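Local structure of glycosyltransferase (Streptomyces halstedii, 3WAD) at residues W89-I92 and H93-A97. The protein belongs to the glycosyltransferases of the GT-B clan, enzymes built from two Rossmann-like domains, and resembles the erythromycin biosynthesis protein CIII family. Sequence-based numbering, arbitrary orientation.
Sequences WQYI and HDVFA
Gln90 and Asp94, one helical turn apart, join through their side chains: Gln90 NE2 donates to Asp94 OD1 across 3.0 Å. The bond is bent, 138° at the hydrogen; it meets the carboxylate on its syn side but 35° out of its plane, while staying in the plane of the amide. A bend at chi2 (54°) turns the flexible glutamine chain along the helix surface to its partner. His93 ND1 grips Asp94 OD1 from the anti side at 2.8 Å, and both donors approach from one face of the carboxylate. Aspartate suits this place because one oxygen can accept from two donors. Beneath these groups run i to i+4 backbone bonds, such as Asp94 N to Gln90 O at 3.0 Å.

The His93 side chain also serves packing. Its CB sits over the six-membered ring of Trp89, 4.2 Å from the centroid, a CH-pi contact, while His93 CD2 comes within 3.5 Å of Trp89 CH2. Together with the bond to Asp94, this probably restrains the imidazole. Beta-branched Val95 and Ile92 each offer a methyl to a ring: Val95 CG2 lies over Tyr91, 3.9 Å from its centroid, and Ile92 CG2 rests on the face of Phe96, 3.6 Å from Phe96 CE2. The tyrosine hydroxyl bonds the carbonyl of Thr78.

Trp89, Ile92 and Phe96 face helix 156-168, where Phe164 packs against all three, whereas Tyr91 and Val95 lie against the loop around Leu77 to Glu81. With Gln90 and Asp94 on another flank, this is the pattern of an amphipathic alpha-helix, here the first turns of helix 89-106 in the N-terminal half of a GT-B fold.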
ATOM      1  N   TRP B  89      -4.701 -43.659  -0.214  1.00 28.97           N
ATOM      2  CA  TRP B  89      -5.994 -43.133  -0.622  1.00 28.09           C
ATOM      3  C   TRP B  89      -6.877 -42.845   0.629  1.00 29.27           C
ATOM      4  O   TRP B  89      -7.448 -41.735   0.731  1.00 26.85           O
ATOM      5  CB  TRP B  89      -6.723 -44.107  -1.544  1.00 28.40           C
ATOM      6  CG  TRP B  89      -8.012 -43.491  -2.115  1.00 26.84           C
ATOM      7  CD1 TRP B  89      -8.129 -42.709  -3.258  1.00 24.64           C
ATOM      8  CD2 TRP B  89      -9.318 -43.573  -1.546  1.00 28.02           C
ATOM      9  NE1 TRP B  89      -9.442 -42.319  -3.432  1.00 25.22           N
ATOM     10  CE2 TRP B  89     -10.194 -42.840  -2.399  1.00 25.85           C
ATOM     11  CE3 TRP B  89      -9.850 -44.210  -0.390  1.00 28.43           C
ATOM     12  CZ2 TRP B  89     -11.560 -42.719  -2.132  1.00 28.30           C
ATOM     13  CZ3 TRP B  89     -11.208 -44.083  -0.131  1.00 28.04           C
ATOM     14  CH2 TRP B  89     -12.050 -43.360  -0.999  1.00 30.39           C
ATOM     15  N   GLN B  90      -6.957 -43.787   1.600  1.00 27.96           N
ATOM     16  CA  GLN B  90      -7.824 -43.575   2.747  1.00 26.96           C
ATOM     17  C   GLN B  90      -7.395 -42.367   3.618  1.00 27.60           C
ATOM     18  O   GLN B  90      -8.240 -41.588   4.115  1.00 25.49           O
ATOM     19  CB  GLN B  90      -7.873 -44.798   3.664  1.00 28.43           C
ATOM     20  CG  GLN B  90      -9.088 -44.772   4.631  1.00 30.53           C
ATOM     21  CD  GLN B  90     -10.465 -44.588   3.887  1.00 36.12           C
ATOM     22  OE1 GLN B  90     -10.832 -45.399   3.010  1.00 38.19           O
ATOM     23  NE2 GLN B  90     -11.197 -43.489   4.209  1.00 36.63           N
ATOM     24  N   TYR B  91      -6.103 -42.249   3.842  1.00 26.55           N
ATOM     25  CA  TYR B  91      -5.576 -41.117   4.610  1.00 27.39           C
ATOM     26  C   TYR B  91      -5.869 -39.765   3.965  1.00 27.82           C
ATOM     27  O   TYR B  91      -6.335 -38.860   4.632  1.00 27.64           O
ATOM     28  CB  TYR B  91      -4.066 -41.246   4.765  1.00 27.03           C
ATOM     29  CG  TYR B  91      -3.430 -40.082   5.566  1.00 26.76           C
ATOM     30  CD1 TYR B  91      -3.541 -40.009   6.955  1.00 29.43           C
ATOM     31  CD2 TYR B  91      -2.756 -39.073   4.913  1.00 27.25           C
ATOM     32  CE1 TYR B  91      -2.947 -38.958   7.687  1.00 29.06           C
ATOM     33  CE2 TYR B  91      -2.142 -38.018   5.612  1.00 26.06           C
ATOM     34  CZ  TYR B  91      -2.245 -37.967   7.000  1.00 29.23           C
ATOM     35  OH  TYR B  91      -1.669 -36.922   7.672  1.00 25.68           O
ATOM     36  N   ILE B  92      -5.559 -39.618   2.673  1.00 28.17           N
ATOM     37  CA  ILE B  92      -5.768 -38.338   1.972  1.00 28.30           C
ATOM     38  C   ILE B  92      -7.285 -37.993   1.857  1.00 28.88           C
ATOM     39  O   ILE B  92      -7.740 -36.843   2.119  1.00 29.01           O
ATOM     40  CB  ILE B  92      -5.052 -38.391   0.636  1.00 28.48           C
ATOM     41  CG1 ILE B  92      -3.569 -38.472   0.924  1.00 28.47           C
ATOM     42  CG2 ILE B  92      -5.383 -37.133  -0.232  1.00 26.19           C
ATOM     43  CD1 ILE B  92      -2.742 -38.590  -0.326  1.00 28.55           C
ATOM     44  N   HIS B  93      -8.079 -39.019   1.570  1.00 28.75           N
ATOM     45  CA  HIS B  93      -9.516 -38.945   1.691  1.00 29.13           C
ATOM     46  C   HIS B  93      -9.976 -38.328   3.018  1.00 30.22           C
ATOM     47  O   HIS B  93     -10.828 -37.400   3.048  1.00 28.72           O
ATOM     48  CB  HIS B  93     -10.111 -40.341   1.535  1.00 28.66           C
ATOM     49  CG  HIS B  93     -11.580 -40.376   1.762  1.00 27.84           C
ATOM     50  ND1 HIS B  93     -12.124 -40.330   3.023  1.00 26.07           N
ATOM     51  CD2 HIS B  93     -12.623 -40.423   0.897  1.00 27.22           C
ATOM     52  CE1 HIS B  93     -13.443 -40.350   2.933  1.00 26.85           C
ATOM     53  NE2 HIS B  93     -13.772 -40.410   1.654  1.00 28.38           N
ATOM     54  N   ASP B  94      -9.449 -38.858   4.117  1.00 29.78           N
ATOM     55  CA  ASP B  94      -9.877 -38.367   5.420  1.00 30.76           C
ATOM     56  C   ASP B  94      -9.297 -36.988   5.730  1.00 28.81           C
ATOM     57  O   ASP B  94      -9.949 -36.232   6.398  1.00 28.28           O
ATOM     58  CB  ASP B  94      -9.595 -39.332   6.565  1.00 30.43           C
ATOM     59  CG  ASP B  94     -10.286 -40.705   6.388  1.00 37.14           C
ATOM     60  OD1 ASP B  94     -11.286 -40.837   5.618  1.00 35.69           O
ATOM     61  OD2 ASP B  94      -9.802 -41.669   7.066  1.00 38.41           O
ATOM     62  N   VAL B  95      -8.088 -36.693   5.265  1.00 26.97           N
ATOM     63  CA  VAL B  95      -7.581 -35.354   5.393  1.00 26.67           C
ATOM     64  C   VAL B  95      -8.608 -34.393   4.683  1.00 26.20           C
ATOM     65  O   VAL B  95      -9.012 -33.388   5.259  1.00 24.64           O
ATOM     66  CB  VAL B  95      -6.141 -35.189   4.839  1.00 24.27           C
ATOM     67  CG1 VAL B  95      -5.794 -33.788   4.808  1.00 27.51           C
ATOM     68  CG2 VAL B  95      -5.087 -35.883   5.804  1.00 24.88           C
ATOM     69  N   PHE B  96      -9.025 -34.767   3.470  1.00 25.29           N
ATOM     70  CA  PHE B  96      -9.940 -33.959   2.699  1.00 25.65           C
ATOM     71  C   PHE B  96     -11.291 -33.776   3.358  1.00 26.86           C
ATOM     72  O   PHE B  96     -11.839 -32.655   3.360  1.00 28.60           O
ATOM     73  CB  PHE B  96     -10.090 -34.450   1.257  1.00 24.50           C
ATOM     74  CG  PHE B  96      -8.900 -34.200   0.414  1.00 26.72           C
ATOM     75  CD1 PHE B  96      -7.994 -33.236   0.755  1.00 25.63           C
ATOM     76  CD2 PHE B  96      -8.695 -34.930  -0.763  1.00 31.51           C
ATOM     77  CE1 PHE B  96      -6.894 -32.988  -0.019  1.00 27.71           C
ATOM     78  CE2 PHE B  96      -7.587 -34.655  -1.569  1.00 26.10           C
ATOM     79  CZ  PHE B  96      -6.685 -33.732  -1.190  1.00 25.73           C
ATOM     80  N   ALA B  97     -11.825 -34.851   3.906  1.00 26.88           N
ATOM     81  CA  ALA B  97     -13.073 -34.776   4.673  1.00 28.14           C
ATOM     82  C   ALA B  97     -12.962 -33.817   5.849  1.00 28.05           C
ATOM     83  O   ALA B  97     -13.867 -33.013   6.052  1.00 28.84           O
ATOM     84  CB  ALA B  97     -13.552 -36.145   5.091  1.00 26.61           C
TER